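PDB 6HUN: ribulose bisphosphate carboxylase from Hyperthermus butylicus DSM 5456, which probably catalyses the magnesium-dependent carboxylation of ribulose 1,5-bisphosphate to two molecules of 3-phosphoglycerate, as part of an archaeal AMP degradation pathway. Local coordinates for residues 184-187 against 188-191; 298-301 against 302-306; 446-449 against 450-454. All blocks are in the same frame, centred on the assembly; numbering follows the deposited sequence.

Interaction 1. Residues 184-187 against 188-191; sequences PEEY and GRVA
G188 N donates to P184 O at 3.0 Å, the first of four i to i+4 backbone hydrogen bonds that tie residues 184-187 to residues 188-191 in the first turns of helix 184-196. The same N also makes a weak hydrogen bond to E185 O. R189 N reaches E185 O, V190 N bonds E186 O at 3.2 Å with an N-H...O angle of 164°, and A191 N bonds Y187 O.

Packing between side chains is slight and centres on E186 and R189. The arginine chain bends at chi3 (-67°), which carries its guanidinium back along the helix toward the N-terminal end, where NH2 lies 3.6 Å from E186 CG and one face of the group rests over E186 CA. The contact is made with the aliphatic part of the glutamate: E186 OE2 and R189 NH2 are 5.0 Å apart, too far for a bond, though the opposite charges may attract weakly. The carboxylate is engaged elsewhere, OE1 with the backbone N of T183 and OE2 with S79 OG of the second subunit. V190 folds over the backbone, its CG2 3.3 Å from E186 O.

Beyond its backbone bond, Y187 adds little to the following turn, and its ring leaves the segment pair. The phenol turns inward because chi1 (-155°) swings CG away from the backbone N; there OH bonds D204 OD1 and the ring meets F208 edge-to-face.

Helix 184-196 is the helix of the beta-alpha-beta unit that links barrel strands 171-174 and 201-203. P184 and Y187 pack on helix 216-234, whereas E186, R189 and V190 lie against V76 of the second subunit, so the turn joins a neighbouring barrel helix to the dimer interface.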
ATOM      1  N   PRO A 184     -20.724   0.454  22.235  1.00 66.70           N
ATOM      2  CA  PRO A 184     -19.878   1.353  23.032  1.00 60.74           C
ATOM      3  C   PRO A 184     -19.967   1.066  24.522  1.00 63.08           C
ATOM      4  O   PRO A 184     -18.920   0.920  25.169  1.00 58.84           O
ATOM      5  CB  PRO A 184     -20.409   2.735  22.660  1.00 60.60           C
ATOM      6  CG  PRO A 184     -20.873   2.566  21.231  1.00 62.50           C
ATOM      7  CD  PRO A 184     -21.468   1.189  21.185  1.00 67.74           C
ATOM      8  N   GLU A 185     -21.185   0.926  25.066  1.00 64.60           N
ATOM      9  CA  GLU A 185     -21.337   0.622  26.491  1.00 68.38           C
ATOM     10  C   GLU A 185     -20.567  -0.645  26.849  1.00 66.07           C
ATOM     11  O   GLU A 185     -19.759  -0.645  27.788  1.00 65.63           O
ATOM     12  CB  GLU A 185     -22.829   0.510  26.859  1.00 72.64           C
ATOM     13  CG  GLU A 185     -23.609  -0.525  26.017  1.00 80.95           C
ATOM     14  CD  GLU A 185     -24.448   0.057  24.843  1.00 85.06           C
ATOM     15  OE1 GLU A 185     -25.664  -0.241  24.775  1.00 89.74           O
ATOM     16  OE2 GLU A 185     -23.894   0.799  23.989  1.00 80.76           O
ATOM     17  N   GLU A 186     -20.753  -1.714  26.060  1.00 65.33           N
ATOM     18  CA  GLU A 186     -20.114  -2.992  26.361  1.00 64.47           C
ATOM     19  C   GLU A 186     -18.598  -2.894  26.247  1.00 60.27           C
ATOM     20  O   GLU A 186     -17.870  -3.346  27.136  1.00 60.70           O
ATOM     21  CB  GLU A 186     -20.667  -4.100  25.456  1.00 64.83           C
ATOM     22  CG  GLU A 186     -22.164  -4.382  25.662  1.00 72.45           C
ATOM     23  CD  GLU A 186     -22.837  -5.070  24.460  1.00 75.83           C
ATOM     24  OE1 GLU A 186     -22.143  -5.354  23.443  1.00 66.34           O
ATOM     25  OE2 GLU A 186     -24.067  -5.329  24.536  1.00 82.34           O
ATOM     26  N   TYR A 187     -18.099  -2.292  25.160  1.00 56.99           N
ATOM     27  CA  TYR A 187     -16.655  -2.097  25.021  1.00 53.27           C
ATOM     28  C   TYR A 187     -16.044  -1.340  26.205  1.00 57.94           C
ATOM     29  O   TYR A 187     -14.908  -1.619  26.610  1.00 54.90           O
ATOM     30  CB  TYR A 187     -16.376  -1.341  23.735  1.00 50.42           C
ATOM     31  CG  TYR A 187     -15.002  -1.559  23.162  1.00 48.42           C
ATOM     32  CD1 TYR A 187     -14.095  -0.507  23.077  1.00 46.54           C
ATOM     33  CD2 TYR A 187     -14.618  -2.806  22.678  1.00 51.16           C
ATOM     34  CE1 TYR A 187     -12.839  -0.687  22.510  1.00 43.25           C
ATOM     35  CE2 TYR A 187     -13.358  -2.983  22.096  1.00 52.52           C
ATOM     36  CZ  TYR A 187     -12.477  -1.914  22.041  1.00 49.92           C
ATOM     37  OH  TYR A 187     -11.210  -2.047  21.486  1.00 55.10           O
ATOM     38  N   GLY A 188     -16.766  -0.356  26.749  1.00 58.93           N
ATOM     39  CA  GLY A 188     -16.222   0.421  27.849  1.00 58.34           C
ATOM     40  C   GLY A 188     -16.060  -0.383  29.133  1.00 59.15           C
ATOM     41  O   GLY A 188     -15.081  -0.204  29.863  1.00 58.39           O
ATOM     42  N   ARG A 189     -17.006  -1.279  29.430  1.00 61.96           N
ATOM     43  CA  ARG A 189     -16.807  -2.139  30.602  1.00 63.98           C
ATOM     44  C   ARG A 189     -15.642  -3.107  30.386  1.00 64.09           C
ATOM     45  O   ARG A 189     -14.867  -3.351  31.314  1.00 65.31           O
ATOM     46  CB  ARG A 189     -18.095  -2.895  30.964  1.00 68.07           C
ATOM     47  CG  ARG A 189     -19.352  -2.019  31.093  1.00 71.34           C
ATOM     48  CD  ARG A 189     -20.573  -2.781  31.666  1.00 76.08           C
ATOM     49  NE  ARG A 189     -21.045  -3.810  30.739  1.00 78.19           N
ATOM     50  CZ  ARG A 189     -22.200  -3.777  30.077  1.00 77.82           C
ATOM     51  NH1 ARG A 189     -23.022  -2.755  30.227  1.00 81.75           N
ATOM     52  NH2 ARG A 189     -22.515  -4.751  29.227  1.00 77.52           N
ATOM     53  N   VAL A 190     -15.477  -3.649  29.164  1.00 58.72           N
ATOM     54  CA  VAL A 190     -14.359  -4.559  28.899  1.00 59.31           C
ATOM     55  C   VAL A 190     -13.025  -3.864  29.146  1.00 60.48           C
ATOM     56  O   VAL A 190     -12.092  -4.458  29.711  1.00 59.23           O
ATOM     57  CB  VAL A 190     -14.433  -5.125  27.461  1.00 62.88           C
ATOM     58  CG1 VAL A 190     -13.245  -6.048  27.173  1.00 61.10           C
ATOM     59  CG2 VAL A 190     -15.731  -5.892  27.247  1.00 61.50           C
ATOM     60  N   ALA A 191     -12.901  -2.607  28.692  1.00 61.22           N
ATOM     61  CA  ALA A 191     -11.656  -1.868  28.874  1.00 55.14           C
ATOM     62  C   ALA A 191     -11.356  -1.643  30.344  1.00 57.58           C
ATOM     63  O   ALA A 191     -10.196  -1.689  30.762  1.00 56.81           O
ATOM     64  CB  ALA A 191     -11.733  -0.525  28.178  1.00 50.44           C
TER

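Interaction 2. Residues 298-301 against 302-306; sequences FHAA and FTRNP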
ATOM      1  N   PHE A 298      -1.567  -5.659   6.136  1.00 14.34           N
ATOM      2  CA  PHE A 298      -1.404  -5.800   4.691  1.00 14.41           C
ATOM      3  C   PHE A 298       0.053  -6.106   4.361  1.00 19.52           C
ATOM      4  O   PHE A 298       0.371  -6.630   3.281  1.00 16.85           O
ATOM      5  CB  PHE A 298      -1.833  -4.541   3.887  1.00 15.13           C
ATOM      6  CG  PHE A 298      -1.686  -4.725   2.393  1.00 16.03           C
ATOM      7  CD1 PHE A 298      -2.431  -5.721   1.743  1.00 16.78           C
ATOM      8  CD2 PHE A 298      -0.744  -3.943   1.671  1.00 16.86           C
ATOM      9  CE1 PHE A 298      -2.330  -5.878   0.326  1.00 18.41           C
ATOM     10  CE2 PHE A 298      -0.688  -4.069   0.202  1.00 24.43           C
ATOM     11  CZ  PHE A 298      -1.452  -5.054  -0.412  1.00 17.71           C
ATOM     12  N   HIS A 299       0.984  -5.856   5.315  1.00 17.03           N
ATOM     13  CA  HIS A 299       2.414  -6.026   4.977  1.00 14.96           C
ATOM     14  C   HIS A 299       2.715  -7.428   4.481  1.00 13.45           C
ATOM     15  O   HIS A 299       3.568  -7.597   3.588  1.00 14.67           O
ATOM     16  CB  HIS A 299       3.344  -5.763   6.209  1.00 17.54           C
ATOM     17  CG  HIS A 299       3.352  -6.900   7.202  1.00 19.14           C
ATOM     18  ND1 HIS A 299       4.329  -7.881   7.185  1.00 19.45           N
ATOM     19  CD2 HIS A 299       2.460  -7.276   8.165  1.00 17.59           C
ATOM     20  CE1 HIS A 299       4.055  -8.790   8.101  1.00 19.07           C
ATOM     21  NE2 HIS A 299       2.905  -8.471   8.682  1.00 20.01           N
ATOM     22  N   ALA A 300       1.995  -8.464   4.956  1.00 14.49           N
ATOM     23  CA  ALA A 300       2.434  -9.800   4.591  1.00 16.58           C
ATOM     24  C   ALA A 300       2.021 -10.199   3.171  1.00 18.29           C
ATOM     25  O   ALA A 300       2.432 -11.276   2.689  1.00 17.16           O
ATOM     26  CB  ALA A 300       1.910 -10.881   5.562  1.00 17.49           C
ATOM     27  N   ALA A 301       1.263  -9.326   2.480  1.00 14.98           N
ATOM     28  CA  ALA A 301       1.031  -9.563   1.057  1.00 15.49           C
ATOM     29  C   ALA A 301       2.309  -9.395   0.256  1.00 15.57           C
ATOM     30  O   ALA A 301       2.414  -9.896  -0.875  1.00 16.25           O
ATOM     31  CB  ALA A 301      -0.038  -8.556   0.531  1.00 18.02           C
ATOM     32  N   PHE A 302       3.255  -8.629   0.797  1.00 15.56           N
ATOM     33  CA  PHE A 302       4.474  -8.427   0.040  1.00 15.62           C
ATOM     34  C   PHE A 302       5.770  -8.568   0.833  1.00 17.56           C
ATOM     35  O   PHE A 302       6.828  -8.429   0.232  1.00 16.67           O
ATOM     36  CB  PHE A 302       4.447  -7.029  -0.636  1.00 15.32           C
ATOM     37  CG  PHE A 302       4.299  -5.859   0.315  1.00 16.17           C
ATOM     38  CD1 PHE A 302       5.461  -5.256   0.927  1.00 12.78           C
ATOM     39  CD2 PHE A 302       3.055  -5.354   0.618  1.00 14.25           C
ATOM     40  CE1 PHE A 302       5.306  -4.099   1.815  1.00 15.05           C
ATOM     41  CE2 PHE A 302       2.890  -4.250   1.504  1.00 14.97           C
ATOM     42  CZ  PHE A 302       3.991  -3.621   2.097  1.00 15.71           C
ATOM     43  N   THR A 303       5.728  -8.816   2.168  1.00 14.62           N
ATOM     44  CA  THR A 303       6.996  -8.983   2.903  1.00 15.52           C
ATOM     45  C   THR A 303       7.334 -10.455   3.181  1.00 17.83           C
ATOM     46  O   THR A 303       8.428 -10.756   3.711  1.00 17.89           O
ATOM     47  CB  THR A 303       6.926  -8.266   4.271  1.00 17.36           C
ATOM     48  OG1 THR A 303       5.951  -8.977   5.056  1.00 16.75           O
ATOM     49  CG2 THR A 303       6.653  -6.754   4.181  1.00 17.60           C
ATOM     50  N   ARG A 304       6.494 -11.415   2.771  1.00 18.04           N
ATOM     51  CA  ARG A 304       6.778 -12.830   3.080  1.00 20.01           C
ATOM     52  C   ARG A 304       7.754 -13.509   2.120  1.00 28.43           C
ATOM     53  O   ARG A 304       8.499 -14.387   2.530  1.00 28.11           O
ATOM     54  CB  ARG A 304       5.454 -13.621   3.102  1.00 20.20           C
ATOM     55  CG  ARG A 304       4.744 -13.403   4.419  1.00 25.64           C
ATOM     56  CD  ARG A 304       3.492 -14.353   4.614  1.00 22.54           C
ATOM     57  NE  ARG A 304       3.800 -15.740   4.840  1.00 25.25           N
ATOM     58  CZ  ARG A 304       2.910 -16.623   5.281  1.00 28.53           C
ATOM     59  NH1 ARG A 304       1.675 -16.207   5.574  1.00 28.56           N
ATOM     60  NH2 ARG A 304       3.254 -17.877   5.494  1.00 32.45           N
ATOM     61  N   ASN A 305       7.720 -13.211   0.827  1.00 18.86           N
ATOM     62  CA  ASN A 305       8.443 -13.980  -0.188  1.00 20.21           C
ATOM     63  C   ASN A 305       9.879 -13.486  -0.196  1.00 23.72           C
ATOM     64  O   ASN A 305      10.120 -12.323  -0.535  1.00 21.24           O
ATOM     65  CB  ASN A 305       7.774 -13.715  -1.551  1.00 24.36           C
ATOM     66  CG  ASN A 305       8.362 -14.504  -2.649  1.00 26.64           C
ATOM     67  OD1 ASN A 305       9.496 -15.036  -2.548  1.00 27.43           O
ATOM     68  ND2 ASN A 305       7.589 -14.613  -3.752  1.00 25.75           N
ATOM     69  N   PRO A 306      10.867 -14.292   0.184  1.00 23.36           N
ATOM     70  CA  PRO A 306      12.237 -13.756   0.203  1.00 22.63           C
ATOM     71  C   PRO A 306      12.752 -13.361  -1.179  1.00 28.24           C
ATOM     72  O   PRO A 306      13.875 -12.783  -1.267  1.00 26.34           O
ATOM     73  CB  PRO A 306      13.094 -14.930   0.734  1.00 25.00           C
ATOM     74  CG  PRO A 306      12.171 -16.059   0.990  1.00 35.56           C
ATOM     75  CD  PRO A 306      10.852 -15.763   0.319  1.00 30.19           C
TER
HETATM   76  O   HOH W   1       5.214 -11.733  -0.022  1.00 22.95           O
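H299 and T303 meet at about a right angle, with ND1 of the H299 imidazole 2.9 Å from T303 OG1. Either atom could be the donor of this hydrogen bond, and the hydroxyl lies at the ring edge, near its plane. T303 chi1 (67°) sets OG1 between the backbone N and the carbonyl carbon, turned back toward the histidine; the methyl CG2 also reaches the imidazole edge. On one face of that ring sits A300 CB.

The F302 ring lies across the turn, one face covering H299 O, which stands 3.7 Å above the ring plane and over its centre. H299 O is also gripped by F302 N (3.0 Å) and T303 N (2.9 Å). F298 approaches the edge of the same ring: F298 CD2 is 3.7 Å from F302 CE2, and the planes make 62°, an oblique aromatic pair. Both rings also meet their counterparts across the dimer edge-to-face, F298 with F302 of the second subunit and F302 with its F298. Replacing F302 by an alanine would strip the ring from H299 O and is likely to leave F298 without its aromatic partner in the same chain.

R304 runs its aliphatic chain past A300, R304 CD lying 3.9 Å from A300 CB, before NH1 bonds F127 O and NH2 bonds I132 O, both of the second subunit.

The turn lies beside R296, predicted to bind substrate. Short helix 300-303 follows barrel strand 291-295; F302 is hydrogen-bonded through its backbone to V310 in strand 309-310, and H299, F302 and T303 pack on helix 312-322.

Interaction 3. Residues 446-449 against 450-454; sequences ARAL and EKWGY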
ATOM      1  N   ALA A 446       0.460 -17.347  40.072  1.00 70.87           N
ATOM      2  CA  ALA A 446       0.593 -18.766  40.351  1.00 74.82           C
ATOM      3  C   ALA A 446      -0.268 -19.562  39.385  1.00 73.80           C
ATOM      4  O   ALA A 446       0.207 -20.512  38.746  1.00 71.14           O
ATOM      5  CB  ALA A 446       0.233 -19.062  41.817  1.00 72.99           C
ATOM      6  N   ARG A 447      -1.508 -19.114  39.178  1.00 71.55           N
ATOM      7  CA  ARG A 447      -2.406 -19.878  38.325  1.00 77.01           C
ATOM      8  C   ARG A 447      -2.100 -19.693  36.844  1.00 73.67           C
ATOM      9  O   ARG A 447      -2.415 -20.574  36.034  1.00 74.51           O
ATOM     10  CB  ARG A 447      -3.858 -19.522  38.634  1.00 81.40           C
ATOM     11  CG  ARG A 447      -4.424 -20.424  39.730  1.00 86.86           C
ATOM     12  CD  ARG A 447      -5.241 -19.695  40.775  1.00 91.50           C
ATOM     13  NE  ARG A 447      -6.528 -19.251  40.239  1.00 95.19           N
ATOM     14  CZ  ARG A 447      -7.471 -20.048  39.729  1.00 97.37           C
ATOM     15  NH1 ARG A 447      -7.302 -21.366  39.661  1.00 97.68           N
ATOM     16  NH2 ARG A 447      -8.603 -19.519  39.281  1.00 96.30           N
ATOM     17  N   ALA A 448      -1.495 -18.561  36.475  1.00 71.23           N
ATOM     18  CA  ALA A 448      -1.011 -18.391  35.113  1.00 67.16           C
ATOM     19  C   ALA A 448       0.019 -19.459  34.774  1.00 68.68           C
ATOM     20  O   ALA A 448      -0.023 -20.049  33.686  1.00 65.32           O
ATOM     21  CB  ALA A 448      -0.423 -16.985  34.948  1.00 60.41           C
ATOM     22  N   LEU A 449       0.954 -19.728  35.700  1.00 67.31           N
ATOM     23  CA  LEU A 449       1.948 -20.768  35.445  1.00 67.65           C
ATOM     24  C   LEU A 449       1.301 -22.148  35.475  1.00 71.37           C
ATOM     25  O   LEU A 449       1.620 -23.002  34.640  1.00 68.97           O
ATOM     26  CB  LEU A 449       3.094 -20.671  36.453  1.00 69.72           C
ATOM     27  CG  LEU A 449       4.065 -19.497  36.287  1.00 73.06           C
ATOM     28  CD1 LEU A 449       5.195 -19.572  37.316  1.00 72.15           C
ATOM     29  CD2 LEU A 449       4.625 -19.418  34.863  1.00 60.52           C
ATOM     30  N   GLU A 450       0.352 -22.359  36.395  1.00 69.37           N
ATOM     31  CA  GLU A 450      -0.469 -23.571  36.379  1.00 77.33           C
ATOM     32  C   GLU A 450      -1.110 -23.792  35.008  1.00 74.58           C
ATOM     33  O   GLU A 450      -0.932 -24.849  34.382  1.00 75.41           O
ATOM     34  CB  GLU A 450      -1.537 -23.472  37.486  1.00 86.91           C
ATOM     35  CG  GLU A 450      -2.803 -24.354  37.323  1.00 93.83           C
ATOM     36  CD  GLU A 450      -4.019 -23.543  36.787  1.00 96.99           C
ATOM     37  OE1 GLU A 450      -4.527 -23.870  35.684  1.00 92.99           O
ATOM     38  OE2 GLU A 450      -4.461 -22.574  37.459  1.00 97.96           O
ATOM     39  N   LYS A 451      -1.843 -22.784  34.520  1.00 70.30           N
ATOM     40  CA  LYS A 451      -2.692 -22.953  33.340  1.00 75.79           C
ATOM     41  C   LYS A 451      -1.882 -23.060  32.046  1.00 72.57           C
ATOM     42  O   LYS A 451      -2.102 -23.971  31.244  1.00 75.63           O
ATOM     43  CB  LYS A 451      -3.684 -21.791  33.239  1.00 75.46           C
ATOM     44  CG  LYS A 451      -4.677 -21.924  32.108  1.00 76.58           C
ATOM     45  CD  LYS A 451      -5.525 -20.683  31.998  1.00 73.83           C
ATOM     46  CE  LYS A 451      -7.000 -21.035  31.927  1.00 75.76           C
ATOM     47  NZ  LYS A 451      -7.560 -20.596  30.613  1.00 70.87           N
ATOM     48  N   TRP A 452      -0.965 -22.126  31.807  1.00 69.50           N
ATOM     49  CA  TRP A 452      -0.259 -22.086  30.536  1.00 69.30           C
ATOM     50  C   TRP A 452       1.211 -22.461  30.621  1.00 71.68           C
ATOM     51  O   TRP A 452       1.809 -22.751  29.584  1.00 74.95           O
ATOM     52  CB  TRP A 452      -0.341 -20.690  29.912  1.00 68.36           C
ATOM     53  CG  TRP A 452      -1.712 -20.186  29.562  1.00 69.79           C
ATOM     54  CD1 TRP A 452      -2.535 -20.651  28.573  1.00 71.56           C
ATOM     55  CD2 TRP A 452      -2.403 -19.085  30.174  1.00 70.61           C
ATOM     56  NE1 TRP A 452      -3.697 -19.912  28.535  1.00 71.81           N
ATOM     57  CE2 TRP A 452      -3.641 -18.943  29.504  1.00 72.00           C
ATOM     58  CE3 TRP A 452      -2.093 -18.199  31.218  1.00 70.60           C
ATOM     59  CZ2 TRP A 452      -4.572 -17.954  29.849  1.00 69.43           C
ATOM     60  CZ3 TRP A 452      -3.024 -17.226  31.565  1.00 70.88           C
ATOM     61  CH2 TRP A 452      -4.247 -17.108  30.874  1.00 68.03           C
ATOM     62  N   GLY A 453       1.819 -22.408  31.802  1.00 74.91           N
ATOM     63  CA  GLY A 453       3.188 -22.868  31.930  1.00 70.18           C
ATOM     64  C   GLY A 453       4.159 -21.978  31.182  1.00 67.23           C
ATOM     65  O   GLY A 453       4.054 -20.740  31.178  1.00 57.87           O
ATOM     66  N   TYR A 454       5.109 -22.622  30.511  1.00 65.25           N
ATOM     67  CA  TYR A 454       6.246 -21.923  29.927  1.00 61.49           C
ATOM     68  C   TYR A 454       6.229 -21.872  28.404  1.00 62.10           C
ATOM     69  O   TYR A 454       7.232 -21.443  27.821  1.00 67.01           O
ATOM     70  CB  TYR A 454       7.548 -22.564  30.426  1.00 61.18           C
ATOM     71  CG  TYR A 454       7.818 -22.230  31.862  1.00 61.67           C
ATOM     72  CD1 TYR A 454       8.314 -20.984  32.199  1.00 61.51           C
ATOM     73  CD2 TYR A 454       7.547 -23.147  32.890  1.00 65.49           C
ATOM     74  CE1 TYR A 454       8.549 -20.627  33.500  1.00 67.29           C
ATOM     75  CE2 TYR A 454       7.778 -22.789  34.215  1.00 66.27           C
ATOM     76  CZ  TYR A 454       8.283 -21.511  34.502  1.00 66.63           C
ATOM     77  OH  TYR A 454       8.543 -21.088  35.781  1.00 71.27           O
TER
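L449 lays CD2 over one face of the Y454 ring, toward its rim and 4.2 Å above the plane, while L449 CD1 lies 4.0 Å from Y454 OH. The two side chains cross at a slant, and the phenol is held at its far end by D436. A turn earlier, R447 and E450 run side by side in the same direction. E450 bends at chi2 (-101°), bringing its OE2 to 3.1 Å from R447 CG, against the arginine's aliphatic part. R447 NH1 and E450 OE2, 3.8 Å apart, make a long salt bridge by charge alone, the oxygen standing well out of the guanidinium plane; R447 NE forms a salt bridge with D413. W452 sets CE3 4.3 Å from A448 CB, and its indole carries K451 CD over one face, the lysine NZ continuing to G410 O.

W452 N bonds A448 O at 3.0 Å, whereas G453 N reaches L449 O only through a weak bond. G453 is the first residue to leave helical angles, with phi 67°, a value that favours glycine. Such a positive-phi glycine is typical of the C-terminal end of an alpha helix, here helix 443-452, which packs on helix 435-438 through L449 and Y454.

The three contacts follow one another along the catalytic domain without touching. Nearest atoms are about 18 Å apart for interactions 1 and 2, about 15 Å for interactions 1 and 3, and about 23 Å for interactions 2 and 3. Each has a side chain near residues predicted to serve the active site. In interaction 1 the Y187 side chain is about 6 Å from that of D205, a predicted magnesium ligand; in interaction 2 the H299 side chain lies about 9 Å from the bound calcium ion; in interaction 3 the side chain of W452 lies about 6 Å from G406, predicted to bind substrate. Interactions 1 and 2 also meet the second subunit, which interaction 3 does not.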